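Local coordinates for halorhodopsin (Halobacterium salinarum, PDB 2JAF), which probably pumps chloride across the archaeal membrane with light energy captured by a covalently bound retinal, at residues Asn36-Ala40 / Asp238-Tyr243; Val46-Met50 / Ala246-Arg251. The protein carries 2 engineered substitutions. All blocks are in the same frame, centred on the assembly; numbering follows the deposited sequence.

In the fold
From its N terminus the chain runs up helix 27-50, the first of the seven-helix bundle, and gives residues 36-40 to interaction 1 and then 46-50 to interaction 2. Nearly two hundred residues, mostly helix, follow before helix 227-255 comes back alongside, nearly parallel to the first, and supplies 238-243 and then 246-251. Each contact closes a loop of almost the whole bundle, and because the segments alternate along the chain the two loops cross. Their centres lie about 13 Å apart, and they touch where Tyr243 O packs on Phe47 CZ. Interaction 1 sits at the retinal-bearing level, interaction 2 further from the chain's centre.

Interaction 1 (Asn36-Ala40 / Asp238-Tyr243); sequences NVALA and DVFAKY. With RET (retinal), chain G.
The retinal-bearing helix of the rhodopsin bundle meets the first helix here, and Tyr243 reaches from one helix to the other. Its ring is sandwiched: Ala40 CA lies over one face, 4.2 Å from the centroid of the Tyr243 ring, a CH-pi contact, while Asp238 O of its own helix sits above the opposite face. The Tyr243 side chain leans across with CG beside its backbone N (chi1 -42°), which carries OH to within 3.5 Å of Ala40 CB; that hydroxyl is hydrogen-bonded to Ser73. Asn36 comes in at the ring's edge, its amide almost perpendicular to the ring plane (89°). Asn36 OD1 packs 3.3 Å from Val239 CG2 and is buried with no polar partner in the model, whereas ND2 is held by Tyr77 and the carbonyl of Ser235. Leu39 adds an apolar contact, with Leu39 CD1 3.8 Å from Val239 CG2. Next to this contact on helix 227-255 is the retinal Schiff-base site of the family: Lys242 NZ is bonded covalently to retinal C15, and Asp238 OD1 lies 3.6 Å from that NZ in a salt bridge. Tyr210 holds Asp238 OD1 and Tyr77 holds OD2, so Tyr77 connects Asn36 to the carboxylate beside the chromophore. A wider pi-type turn spans 239-243, and the two short helix segments run near parallel at 23°, their axes 11.3 Å apart.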
loop_
_atom_site.group_PDB
_atom_site.type_symbol
_atom_site.label_atom_id
_atom_site.label_comp_id
_atom_site.label_asym_id
_atom_site.label_seq_id
_atom_site.Cartn_x
_atom_site.Cartn_y
_atom_site.Cartn_z
ATOM N N ASN A 36 -7.855 25.085 2.729
ATOM C CA ASN A 36 -8.406 23.739 2.670
ATOM C C ASN A 36 -8.381 22.969 3.978
ATOM O O ASN A 36 -9.091 21.980 4.128
ATOM C CB ASN A 36 -7.773 22.931 1.533
ATOM C CG ASN A 36 -8.437 23.229 0.199
ATOM O OD1 ASN A 36 -9.503 23.852 0.158
ATOM N ND2 ASN A 36 -7.828 22.785 -0.891
ATOM N N VAL A 37 -7.569 23.407 4.933
ATOM C CA VAL A 37 -7.584 22.741 6.225
ATOM C C VAL A 37 -8.963 23.081 6.792
ATOM O O VAL A 37 -9.648 22.235 7.366
ATOM C CB VAL A 37 -6.488 23.286 7.167
ATOM C CG1 VAL A 37 -6.754 22.827 8.597
ATOM C CG2 VAL A 37 -5.122 22.784 6.715
ATOM N N ALA A 38 -9.380 24.328 6.595
ATOM C CA ALA A 38 -10.680 24.776 7.082
ATOM C C ALA A 38 -11.829 24.128 6.313
ATOM O O ALA A 38 -12.777 23.618 6.911
ATOM C CB ALA A 38 -10.783 26.288 6.986
ATOM N N LEU A 39 -11.750 24.147 4.987
ATOM C CA LEU A 39 -12.821 23.565 4.184
ATOM C C LEU A 39 -12.947 22.061 4.401
ATOM O O LEU A 39 -14.057 21.534 4.469
ATOM C CB LEU A 39 -12.611 23.888 2.697
ATOM C CG LEU A 39 -12.757 25.373 2.339
ATOM C CD1 LEU A 39 -12.604 25.575 0.829
ATOM C CD2 LEU A 39 -14.127 25.870 2.803
ATOM N N ALA A 40 -11.820 21.364 4.512
ATOM C CA ALA A 40 -11.866 19.927 4.743
ATOM C C ALA A 40 -12.448 19.688 6.142
ATOM O O ALA A 40 -13.173 18.717 6.367
ATOM C CB ALA A 40 -10.465 19.328 4.632
ATOM N N ASP A 238 -9.051 20.364 -5.595
ATOM C CA ASP A 238 -9.384 19.530 -4.439
ATOM C C ASP A 238 -10.760 19.884 -3.872
ATOM O O ASP A 238 -11.514 18.998 -3.461
ATOM C CB ASP A 238 -8.342 19.702 -3.329
ATOM C CG ASP A 238 -7.120 18.816 -3.509
ATOM O OD1 ASP A 238 -7.045 18.045 -4.489
ATOM O OD2 ASP A 238 -6.222 18.891 -2.643
ATOM N N VAL A 239 -11.085 21.174 -3.844
ATOM C CA VAL A 239 -12.373 21.598 -3.306
ATOM C C VAL A 239 -13.513 20.920 -4.051
ATOM O O VAL A 239 -14.446 20.412 -3.438
ATOM C CB VAL A 239 -12.555 23.136 -3.387
ATOM C CG1 VAL A 239 -13.998 23.506 -3.049
ATOM C CG2 VAL A 239 -11.606 23.831 -2.413
ATOM N N PHE A 240 -13.421 20.885 -5.375
ATOM C CA PHE A 240 -14.469 20.265 -6.180
ATOM C C PHE A 240 -14.349 18.750 -6.326
ATOM O O PHE A 240 -15.343 18.029 -6.196
ATOM C CB PHE A 240 -14.514 20.931 -7.563
ATOM C CG PHE A 240 -15.000 22.354 -7.523
ATOM C CD1 PHE A 240 -16.358 22.633 -7.397
ATOM C CD2 PHE A 240 -14.095 23.412 -7.514
ATOM C CE1 PHE A 240 -16.807 23.945 -7.254
ATOM C CE2 PHE A 240 -14.534 24.730 -7.369
ATOM C CZ PHE A 240 -15.892 24.996 -7.238
ATOM N N ALA A 241 -13.140 18.256 -6.578
ATOM C CA ALA A 241 -12.958 16.819 -6.760
ATOM C C ALA A 241 -13.141 16.020 -5.477
ATOM O O ALA A 241 -13.398 14.815 -5.525
ATOM C CB ALA A 241 -11.585 16.532 -7.369
ATOM N N LYS A 242 -12.995 16.678 -4.332
ATOM C CA LYS A 242 -13.168 15.990 -3.052
ATOM C C LYS A 242 -14.383 16.419 -2.234
ATOM O O LYS A 242 -15.305 15.632 -2.012
ATOM C CB LYS A 242 -11.934 16.162 -2.160
ATOM C CG LYS A 242 -10.730 15.348 -2.567
ATOM C CD LYS A 242 -9.595 15.589 -1.578
ATOM C CE LYS A 242 -8.424 14.649 -1.788
ATOM N NZ LYS A 242 -7.770 14.848 -3.073
ATOM N N TYR A 243 -14.376 17.666 -1.773
ATOM C CA TYR A 243 -15.455 18.137 -0.919
ATOM C C TYR A 243 -16.807 18.224 -1.612
ATOM O O TYR A 243 -17.776 17.636 -1.128
ATOM C CB TYR A 243 -15.087 19.485 -0.277
ATOM C CG TYR A 243 -13.653 19.561 0.227
ATOM C CD1 TYR A 243 -13.009 18.436 0.743
ATOM C CD2 TYR A 243 -12.926 20.748 0.126
ATOM C CE1 TYR A 243 -11.662 18.484 1.131
ATOM C CE2 TYR A 243 -11.586 20.811 0.511
ATOM C CZ TYR A 243 -10.960 19.675 1.005
ATOM O OH TYR A 243 -9.619 19.717 1.308
HETATM C C1 RET G . -0.170 13.838 -12.129
HETATM C C2 RET G . 1.136 14.012 -13.039
HETATM C C3 RET G . 1.456 12.855 -14.017
HETATM C C4 RET G . 0.246 12.627 -15.034
HETATM C C5 RET G . -1.176 12.493 -14.356
HETATM C C6 RET G . -1.418 13.081 -12.940
HETATM C C7 RET G . -2.756 12.832 -12.304
HETATM C C8 RET G . -3.246 13.090 -11.061
HETATM C C9 RET G . -4.632 13.001 -10.689
HETATM C C10 RET G . -4.803 13.456 -9.379
HETATM C C11 RET G . -6.020 13.523 -8.737
HETATM C C12 RET G . -6.092 14.055 -7.440
HETATM C C13 RET G . -7.317 14.093 -6.656
HETATM C C14 RET G . -7.112 14.630 -5.351
HETATM C C15 RET G . -8.027 14.596 -4.326
HETATM C C16 RET G . 0.334 12.984 -10.909
HETATM C C17 RET G . -0.565 15.330 -11.651
HETATM C C18 RET G . -2.235 11.789 -15.189
HETATM C C19 RET G . -5.796 12.597 -11.757
HETATM C C20 RET G . -8.678 13.636 -7.214
#

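Interaction 2 (Val46-Met50 / Ala246-Arg251); sequences VFVYM and AFILLR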
loop_
_atom_site.group_PDB
_atom_site.type_symbol
_atom_site.label_atom_id
_atom_site.label_comp_id
_atom_site.label_asym_id
_atom_site.label_seq_id
_atom_site.Cartn_x
_atom_site.Cartn_y
_atom_site.Cartn_z
ATOM N N VAL A 46 -19.864 18.506 8.272
ATOM C CA VAL A 46 -21.095 18.473 7.488
ATOM C C VAL A 46 -21.484 17.035 7.149
ATOM O O VAL A 46 -22.647 16.651 7.270
ATOM C CB VAL A 46 -20.943 19.273 6.171
ATOM C CG1 VAL A 46 -22.136 19.016 5.257
ATOM C CG2 VAL A 46 -20.832 20.759 6.480
ATOM N N PHE A 47 -20.504 16.240 6.734
ATOM C CA PHE A 47 -20.758 14.852 6.374
ATOM C C PHE A 47 -21.175 13.995 7.569
ATOM O O PHE A 47 -22.078 13.166 7.456
ATOM C CB PHE A 47 -19.526 14.240 5.699
ATOM C CG PHE A 47 -19.128 14.926 4.414
ATOM C CD1 PHE A 47 -19.997 15.809 3.774
ATOM C CD2 PHE A 47 -17.887 14.673 3.834
ATOM C CE1 PHE A 47 -19.636 16.429 2.576
ATOM C CE2 PHE A 47 -17.517 15.286 2.638
ATOM C CZ PHE A 47 -18.392 16.166 2.007
ATOM N N VAL A 48 -20.511 14.179 8.708
ATOM C CA VAL A 48 -20.863 13.411 9.900
ATOM C C VAL A 48 -22.331 13.677 10.199
ATOM O O VAL A 48 -23.099 12.757 10.483
ATOM C CB VAL A 48 -20.017 13.831 11.121
ATOM C CG1 VAL A 48 -20.526 13.127 12.379
ATOM C CG2 VAL A 48 -18.558 13.477 10.884
ATOM N N TYR A 49 -22.710 14.947 10.115
ATOM C CA TYR A 49 -24.081 15.377 10.357
ATOM C C TYR A 49 -25.048 14.727 9.366
ATOM O O TYR A 49 -26.037 14.113 9.762
ATOM C CB TYR A 49 -24.162 16.901 10.239
ATOM C CG TYR A 49 -25.562 17.465 10.298
ATOM C CD1 TYR A 49 -26.334 17.350 11.452
ATOM C CD2 TYR A 49 -26.114 18.122 9.199
ATOM C CE1 TYR A 49 -27.623 17.877 11.510
ATOM C CE2 TYR A 49 -27.398 18.650 9.244
ATOM C CZ TYR A 49 -28.147 18.526 10.402
ATOM O OH TYR A 49 -29.422 19.048 10.451
ATOM N N MET A 50 -24.754 14.866 8.077
ATOM C CA MET A 50 -25.599 14.301 7.030
ATOM C C MET A 50 -25.836 12.808 7.205
ATOM O O MET A 50 -26.820 12.268 6.704
ATOM C CB MET A 50 -24.976 14.559 5.653
ATOM C CG MET A 50 -25.051 16.009 5.203
ATOM S SD MET A 50 -24.108 16.312 3.696
ATOM C CE MET A 50 -25.221 15.635 2.438
ATOM N N ALA A 246 -17.888 14.744 -2.784
ATOM C CA ALA A 246 -18.367 13.936 -1.660
ATOM C C ALA A 246 -19.745 14.392 -1.200
ATOM O O ALA A 246 -20.585 13.570 -0.831
ATOM C CB ALA A 246 -17.377 14.009 -0.498
ATOM N N PHE A 247 -19.980 15.699 -1.222
ATOM C CA PHE A 247 -21.275 16.237 -0.810
ATOM C C PHE A 247 -22.390 15.725 -1.718
ATOM O O PHE A 247 -23.434 15.269 -1.251
ATOM C CB PHE A 247 -21.265 17.767 -0.856
ATOM C CG PHE A 247 -22.602 18.381 -0.539
ATOM C CD1 PHE A 247 -23.098 18.362 0.762
ATOM C CD2 PHE A 247 -23.389 18.927 -1.549
ATOM C CE1 PHE A 247 -24.362 18.879 1.055
ATOM C CE2 PHE A 247 -24.654 19.447 -1.268
ATOM C CZ PHE A 247 -25.141 19.422 0.038
ATOM N N ILE A 248 -22.165 15.816 -3.024
ATOM C CA ILE A 248 -23.149 15.370 -4.007
ATOM C C ILE A 248 -23.431 13.881 -3.867
ATOM O O ILE A 248 -24.591 13.454 -3.905
ATOM C CB ILE A 248 -22.657 15.668 -5.438
ATOM C CG1 ILE A 248 -22.589 17.185 -5.646
ATOM C CG2 ILE A 248 -23.581 15.001 -6.467
ATOM C CD1 ILE A 248 -21.949 17.606 -6.956
ATOM N N LEU A 249 -22.369 13.093 -3.707
ATOM C CA LEU A 249 -22.514 11.650 -3.561
ATOM C C LEU A 249 -23.281 11.283 -2.289
ATOM O O LEU A 249 -24.249 10.519 -2.336
ATOM C CB LEU A 249 -21.131 10.989 -3.566
ATOM C CG LEU A 249 -20.944 9.515 -3.185
ATOM C CD1 LEU A 249 -22.092 8.658 -3.682
ATOM C CD2 LEU A 249 -19.614 9.041 -3.764
ATOM N N LEU A 250 -22.857 11.843 -1.159
ATOM C CA LEU A 250 -23.488 11.555 0.122
ATOM C C LEU A 250 -24.953 11.993 0.182
ATOM O O LEU A 250 -25.809 11.257 0.683
ATOM C CB LEU A 250 -22.693 12.224 1.246
ATOM C CG LEU A 250 -23.105 11.880 2.679
ATOM C CD1 LEU A 250 -23.169 10.368 2.850
ATOM C CD2 LEU A 250 -22.099 12.480 3.646
ATOM N N ARG A 251 -25.239 13.183 -0.335
ATOM C CA ARG A 251 -26.600 13.708 -0.327
ATOM C C ARG A 251 -27.540 12.787 -1.093
ATOM O O ARG A 251 -28.677 12.570 -0.676
ATOM C CB ARG A 251 -26.643 15.113 -0.941
ATOM C CG ARG A 251 -28.035 15.749 -0.936
ATOM C CD ARG A 251 -28.044 17.148 -1.550
ATOM N NE ARG A 251 -27.623 17.139 -2.948
ATOM C CZ ARG A 251 -27.515 18.224 -3.711
ATOM N NH1 ARG A 251 -27.799 19.424 -3.216
ATOM N NH2 ARG A 251 -27.106 18.111 -4.969
#
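Phe47 reaches over to the turn of the other helix that holds Ala246 and Phe247. The far atoms of its ring do the touching: Phe47 CE2 lies 3.4 Å from Ala246 CB, and Phe47 CZ is 3.6 Å from the backbone Phe247 N. Phe47 CB rests 3.7 Å from Leu250 CD2, a methyl that also lies near CG and CD1 of the ring. One turn on, Met50 CB lies 4.1 Å from the same methyl, Leu250 CD2. Bent at its last torsion (chi3 78°), Met50 swings its own methyl into the angle between Phe247 and the backbone of Arg251, with Met50 CE 3.6 Å from Phe247 CE1 and equally close to Arg251 CA. The sulfur makes a Met-aromatic contact, Met50 SD standing 4.7 Å from the Phe247 ring centroid in an oblique approach. Phe247 CE2 in turn lies over one face of the Arg251 guanidinium, displaced toward its periphery. An alanine in place of Phe47 would probably open a gap against Ala246 CB and the backbone of Phe247, while Leu250 would lose only the ring part of its contact. Behind this layer helix 58-82 packs against both segments: Leu67 on Phe47, Thr66 on Ala246 and Trp63 on Leu250, and Trp63 NE1 is hydrogen-bonded to Phe47 O. With axes 10.8 Å apart and only 4° between them, the two segments are neighbouring, parallel transmembrane helices, the first and the last of the seven-helix bundle of microbial rhodopsins.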